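Local coordinates for chromosome replication initiation inhibitor protein (Agrobacterium tumefaciens, PDB 3FD3), which probably regulates transcription as a DNA-binding factor of the LysR family, this chain being its C-terminal, substrate-binding-type part without the helix-turn-helix domain, at residues V72-A77 with P172-L177; L103-K108 with D135-A140. One frame throughout, in Å; residues are numbered along the deposited sequence.

Interaction 1. Residues V72-A77 with P172-L177; sequences VLRYHA and PLDIPL
Asp174 OD1 takes the NE-H of Arg74 at 2.7 Å, and Asp174 OD2 takes an N-H of Arg74 NH2 at 2.9 Å. Both oxygens use their syn lone pairs, and the guanidinium and carboxylate planes lie only 5° apart, so the arginine holds the acid side-on in a flat two-bond salt bridge. The pair faces across antiparallel strands at a non-hydrogen-bonded position, where both side chains leave the same side of the sheet. Arg74 starts with CG anti to its own N (chi1 169°) and bends at chi3, which turns NE back to the acid. Pro172, just before its strand, lays its ring over one guanidinium face, its CG 3.6 Å from Arg74 CZ. Val72 CG1 rests 3.4 Å from Asp174 CB and covers the acid's aliphatic stem; Val72 CG2 lies beside Pro176, whose lack of an N-H costs no bond here.

Leu73 pairs with Ile175 and Tyr75 with Leu173 through two backbone bonds each. On their side of the sheet Tyr75 CE1 meets Ile175 CG1 at 3.8 Å, while the Tyr75 hydroxyl bonds to Asp11. This ladder between neighbouring strands of the large mixed sheet therefore has two unlike faces: a largely apolar one, on which Tyr75 and Leu173 touch Leu111 of helix 111-120, and one with a salt bridge. Two bonds in one plane, with Pro172 over the guanidinium, probably leave Arg74 little freedom to rotate.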
# COMPACT_ATOMS: atom_id res chain seq x y z
N VAL A 72 -21.22 0.27 2.15
CA VAL A 72 -20.69 1.33 1.32
C VAL A 72 -19.37 1.84 1.91
O VAL A 72 -19.29 2.11 3.11
CB VAL A 72 -21.69 2.49 1.20
CG1 VAL A 72 -21.00 3.81 0.85
CG2 VAL A 72 -22.80 2.11 0.21
N LEU A 73 -18.37 1.95 1.04
CA LEU A 73 -17.08 2.59 1.35
C LEU A 73 -17.21 4.06 0.94
O LEU A 73 -17.43 4.38 -0.24
CB LEU A 73 -15.94 1.90 0.62
CG LEU A 73 -14.53 2.39 0.98
CD1 LEU A 73 -14.30 2.30 2.48
CD2 LEU A 73 -13.48 1.64 0.21
N ARG A 74 -17.18 4.94 1.93
CA ARG A 74 -17.36 6.38 1.69
C ARG A 74 -16.02 7.04 1.59
O ARG A 74 -15.12 6.78 2.41
CB ARG A 74 -18.17 7.03 2.81
CG ARG A 74 -18.17 8.54 2.75
CD ARG A 74 -19.31 9.14 3.54
NE ARG A 74 -20.60 8.91 2.90
CZ ARG A 74 -21.76 9.38 3.33
NH1 ARG A 74 -21.83 10.11 4.43
NH2 ARG A 74 -22.87 9.11 2.66
N TYR A 75 -15.88 7.89 0.57
CA TYR A 75 -14.67 8.64 0.33
C TYR A 75 -14.93 10.13 0.46
O TYR A 75 -16.04 10.60 0.18
CB TYR A 75 -14.19 8.40 -1.09
CG TYR A 75 -13.69 7.01 -1.44
CD1 TYR A 75 -14.58 5.97 -1.67
CD2 TYR A 75 -12.36 6.76 -1.65
CE1 TYR A 75 -14.15 4.72 -2.04
CE2 TYR A 75 -11.92 5.51 -2.00
CZ TYR A 75 -12.83 4.48 -2.21
OH TYR A 75 -12.39 3.23 -2.61
N HIS A 76 -13.91 10.87 0.87
CA HIS A 76 -13.98 12.33 0.90
C HIS A 76 -12.84 12.92 0.07
O HIS A 76 -11.71 12.41 0.11
CB HIS A 76 -13.90 12.86 2.34
CG HIS A 76 -15.06 12.47 3.20
ND1 HIS A 76 -16.25 13.16 3.22
CD2 HIS A 76 -15.21 11.43 4.05
CE1 HIS A 76 -17.08 12.57 4.06
NE2 HIS A 76 -16.48 11.53 4.59
N ALA A 77 -13.15 13.96 -0.69
CA ALA A 77 -12.16 14.68 -1.49
C ALA A 77 -11.44 15.64 -0.53
O ALA A 77 -12.05 16.55 0.01
CB ALA A 77 -12.83 15.45 -2.63
N PRO A 172 -19.52 13.64 -0.10
CA PRO A 172 -18.85 12.33 -0.15
C PRO A 172 -19.17 11.57 -1.42
O PRO A 172 -20.18 11.84 -2.10
CB PRO A 172 -19.43 11.60 1.06
CG PRO A 172 -20.74 12.22 1.29
CD PRO A 172 -20.56 13.68 0.94
N LEU A 173 -18.32 10.60 -1.73
CA LEU A 173 -18.49 9.69 -2.85
C LEU A 173 -18.58 8.30 -2.25
O LEU A 173 -17.64 7.85 -1.57
CB LEU A 173 -17.30 9.80 -3.80
CG LEU A 173 -17.39 9.17 -5.18
CD1 LEU A 173 -16.46 9.90 -6.18
CD2 LEU A 173 -17.05 7.69 -5.12
N ASP A 174 -19.70 7.63 -2.49
CA ASP A 174 -19.97 6.32 -1.89
C ASP A 174 -19.86 5.21 -2.92
O ASP A 174 -20.53 5.25 -3.96
CB ASP A 174 -21.38 6.33 -1.33
CG ASP A 174 -21.52 7.23 -0.12
OD1 ASP A 174 -20.51 7.62 0.50
OD2 ASP A 174 -22.67 7.55 0.22
N ILE A 175 -19.10 4.18 -2.58
CA ILE A 175 -18.91 3.02 -3.43
C ILE A 175 -19.40 1.77 -2.68
O ILE A 175 -18.80 1.34 -1.69
CB ILE A 175 -17.43 2.83 -3.80
CG1 ILE A 175 -16.89 4.07 -4.54
CG2 ILE A 175 -17.26 1.58 -4.65
CD1 ILE A 175 -17.55 4.38 -5.86
N PRO A 176 -20.51 1.21 -3.13
CA PRO A 176 -20.96 -0.05 -2.51
C PRO A 176 -19.98 -1.17 -2.83
O PRO A 176 -19.46 -1.23 -3.96
CB PRO A 176 -22.31 -0.33 -3.19
CG PRO A 176 -22.76 0.94 -3.71
CD PRO A 176 -21.49 1.68 -4.12
N LEU A 177 -19.74 -2.05 -1.85
CA LEU A 177 -18.85 -3.18 -2.02
C LEU A 177 -19.60 -4.50 -1.85
O LEU A 177 -20.63 -4.56 -1.18
CB LEU A 177 -17.72 -3.12 -1.02
CG LEU A 177 -16.74 -1.96 -1.16
CD1 LEU A 177 -15.72 -2.12 -0.05
CD2 LEU A 177 -16.08 -1.97 -2.55

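Interaction 2. Residues L103-K108 with D135-A140; sequences LTFNQK and DGFVKA
Phe137 reaches from helix 134-142 with the CZ-CE1 edge of its ring set against the backbone at the end of strand 102-104, and Leu103 sits over one face of it. The methylene CB of Leu103 stands 3.9 Å from the ring centroid, 21° off the normal, a CH-pi contact displaced toward the rim where CZ lies 3.6 Å from that CB. The far end of the ring follows the chain onward: Phe137 CZ is 3.3 Å from Leu103 O, and CE1 comes 3.6 Å from Phe105 N, which lies near the ring plane at its edge. That N-H is bonded to the carboxylate of Asp109, so the phenyl edge merely packs beside it. A chi1 of -114°, away from the usual staggered values, points the ring outward, its CZ end meeting the strand nearly at right angles. Phenylalanine suits the place because its apolar edge can abut peptide groups while its face takes the leucine methylene.

This is packing of a helix on the short parallel pair of strands 102-104 and 128-130, in the alpha/beta lobe of a periplasmic-binding-protein-like domain. The Phe137 side chain also comes about 3 Å from a bound calcium ion, placing the contact beside that site.

One helical turn beyond Phe137, Ala140 turns its methyl toward Leu103, with CB 3.9 Å from Leu103 CD1. Leu103 carries CG anti to its carbonyl carbon (chi1 -55°), sending its branched end to the helix while CB stays over the ring; the small alanine lets the leucine come close to the helix backbone. Thr104 points the other way, its hydroxyl bonded to Tyr126 and Thr128. Phe105 sets its own CB 4.1 Å from Phe137 CE1, and its side chain continues to Thr134 at the start of the helix.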
# COMPACT_ATOMS: atom_id res chain seq x y z
N LEU A 103 -4.54 13.93 -7.35
CA LEU A 103 -3.98 12.60 -7.18
C LEU A 103 -4.91 11.60 -7.88
O LEU A 103 -6.13 11.63 -7.67
CB LEU A 103 -3.87 12.24 -5.70
CG LEU A 103 -3.10 13.20 -4.82
CD1 LEU A 103 -3.32 12.90 -3.32
CD2 LEU A 103 -1.59 13.18 -5.19
N THR A 104 -4.33 10.73 -8.69
CA THR A 104 -5.08 9.69 -9.41
C THR A 104 -4.36 8.36 -9.22
O THR A 104 -3.14 8.28 -9.33
CB THR A 104 -5.26 10.05 -10.91
OG1 THR A 104 -5.77 11.39 -11.04
CG2 THR A 104 -6.24 9.06 -11.61
N PHE A 105 -5.10 7.30 -8.90
CA PHE A 105 -4.49 6.04 -8.49
C PHE A 105 -3.85 5.38 -9.72
O PHE A 105 -2.69 5.00 -9.70
CB PHE A 105 -5.57 5.16 -7.83
CG PHE A 105 -5.05 3.96 -7.11
CD1 PHE A 105 -4.61 2.86 -7.81
CD2 PHE A 105 -5.05 3.92 -5.72
CE1 PHE A 105 -4.14 1.72 -7.15
CE2 PHE A 105 -4.59 2.78 -5.06
CZ PHE A 105 -4.14 1.71 -5.74
N ASN A 106 -4.61 5.27 -10.80
CA ASN A 106 -4.13 4.73 -12.06
C ASN A 106 -5.11 5.14 -13.15
O ASN A 106 -6.01 5.92 -12.90
CB ASN A 106 -3.90 3.21 -11.99
CG ASN A 106 -5.17 2.44 -11.71
OD1 ASN A 106 -6.28 2.90 -12.02
ND2 ASN A 106 -5.01 1.22 -11.17
N GLN A 107 -4.96 4.61 -14.35
CA GLN A 107 -5.78 5.09 -15.47
C GLN A 107 -7.25 4.66 -15.38
O GLN A 107 -8.08 5.20 -16.08
CB GLN A 107 -5.16 4.67 -16.80
CG GLN A 107 -3.81 5.36 -17.01
CD GLN A 107 -3.10 4.94 -18.27
OE1 GLN A 107 -3.11 5.66 -19.27
NE2 GLN A 107 -2.45 3.77 -18.22
N LYS A 108 -7.55 3.72 -14.51
CA LYS A 108 -8.93 3.28 -14.28
C LYS A 108 -9.63 3.97 -13.12
O LYS A 108 -10.81 3.68 -12.85
CB LYS A 108 -8.93 1.77 -14.08
CG LYS A 108 -8.56 1.08 -15.38
CD LYS A 108 -8.71 -0.40 -15.35
CE LYS A 108 -8.35 -0.98 -16.70
NZ LYS A 108 -8.75 -2.40 -16.79
N ASP A 135 -2.39 4.06 0.93
CA ASP A 135 -1.69 4.73 2.02
C ASP A 135 -0.90 5.93 1.47
O ASP A 135 -0.83 6.99 2.10
CB ASP A 135 -0.80 3.75 2.80
CG ASP A 135 -0.05 2.75 1.89
OD1 ASP A 135 -0.68 1.92 1.11
OD2 ASP A 135 1.20 2.78 1.98
N GLY A 136 -0.32 5.76 0.29
CA GLY A 136 0.40 6.86 -0.38
C GLY A 136 -0.50 8.05 -0.65
O GLY A 136 -0.10 9.21 -0.45
N PHE A 137 -1.72 7.78 -1.10
CA PHE A 137 -2.71 8.85 -1.34
C PHE A 137 -2.89 9.71 -0.08
O PHE A 137 -2.90 10.93 -0.15
CB PHE A 137 -4.10 8.29 -1.71
CG PHE A 137 -4.56 8.58 -3.10
CD1 PHE A 137 -3.90 8.09 -4.20
CD2 PHE A 137 -5.76 9.28 -3.31
CE1 PHE A 137 -4.36 8.33 -5.50
CE2 PHE A 137 -6.21 9.52 -4.59
CZ PHE A 137 -5.51 9.02 -5.70
N VAL A 138 -3.05 9.06 1.07
CA VAL A 138 -3.25 9.79 2.31
C VAL A 138 -2.00 10.60 2.63
O VAL A 138 -2.07 11.78 2.95
CB VAL A 138 -3.59 8.89 3.47
CG1 VAL A 138 -3.67 9.72 4.80
CG2 VAL A 138 -4.93 8.18 3.18
N LYS A 139 -0.84 9.97 2.53
CA LYS A 139 0.41 10.70 2.81
C LYS A 139 0.60 11.90 1.90
O LYS A 139 1.02 12.98 2.35
CB LYS A 139 1.62 9.78 2.67
CG LYS A 139 1.78 8.76 3.73
CD LYS A 139 3.21 8.16 3.67
CE LYS A 139 3.37 7.00 4.63
NZ LYS A 139 2.23 6.02 4.50
N ALA A 140 0.30 11.73 0.61
CA ALA A 140 0.45 12.81 -0.36
C ALA A 140 -0.52 13.94 -0.07
O ALA A 140 -0.20 15.12 -0.22
CB ALA A 140 0.20 12.28 -1.75

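In the fold
From the N terminus, the chain runs through strands 3-8, 31-36 and 53-56 before entering strand 66-79, the first half of interaction 1. It then passes helices 81-87 and 94-97 to reach strand 102-104, which opens interaction 2. Helix 111-120 and strand 128-130 follow, and helix 134-142 closes that smaller loop. After strand 148-151 and helix 152-161, strand 165-181 returns to pair with 66-79, so interaction 2 is nested inside the loop closed by interaction 1. Interaction 1 joins neighbouring strands of the large mixed sheet; interaction 2 ties a helix to the small parallel sheet. Their centres are about 15 Å apart, and Tyr75 and Phe137 both approach Leu149 and the bound calcium.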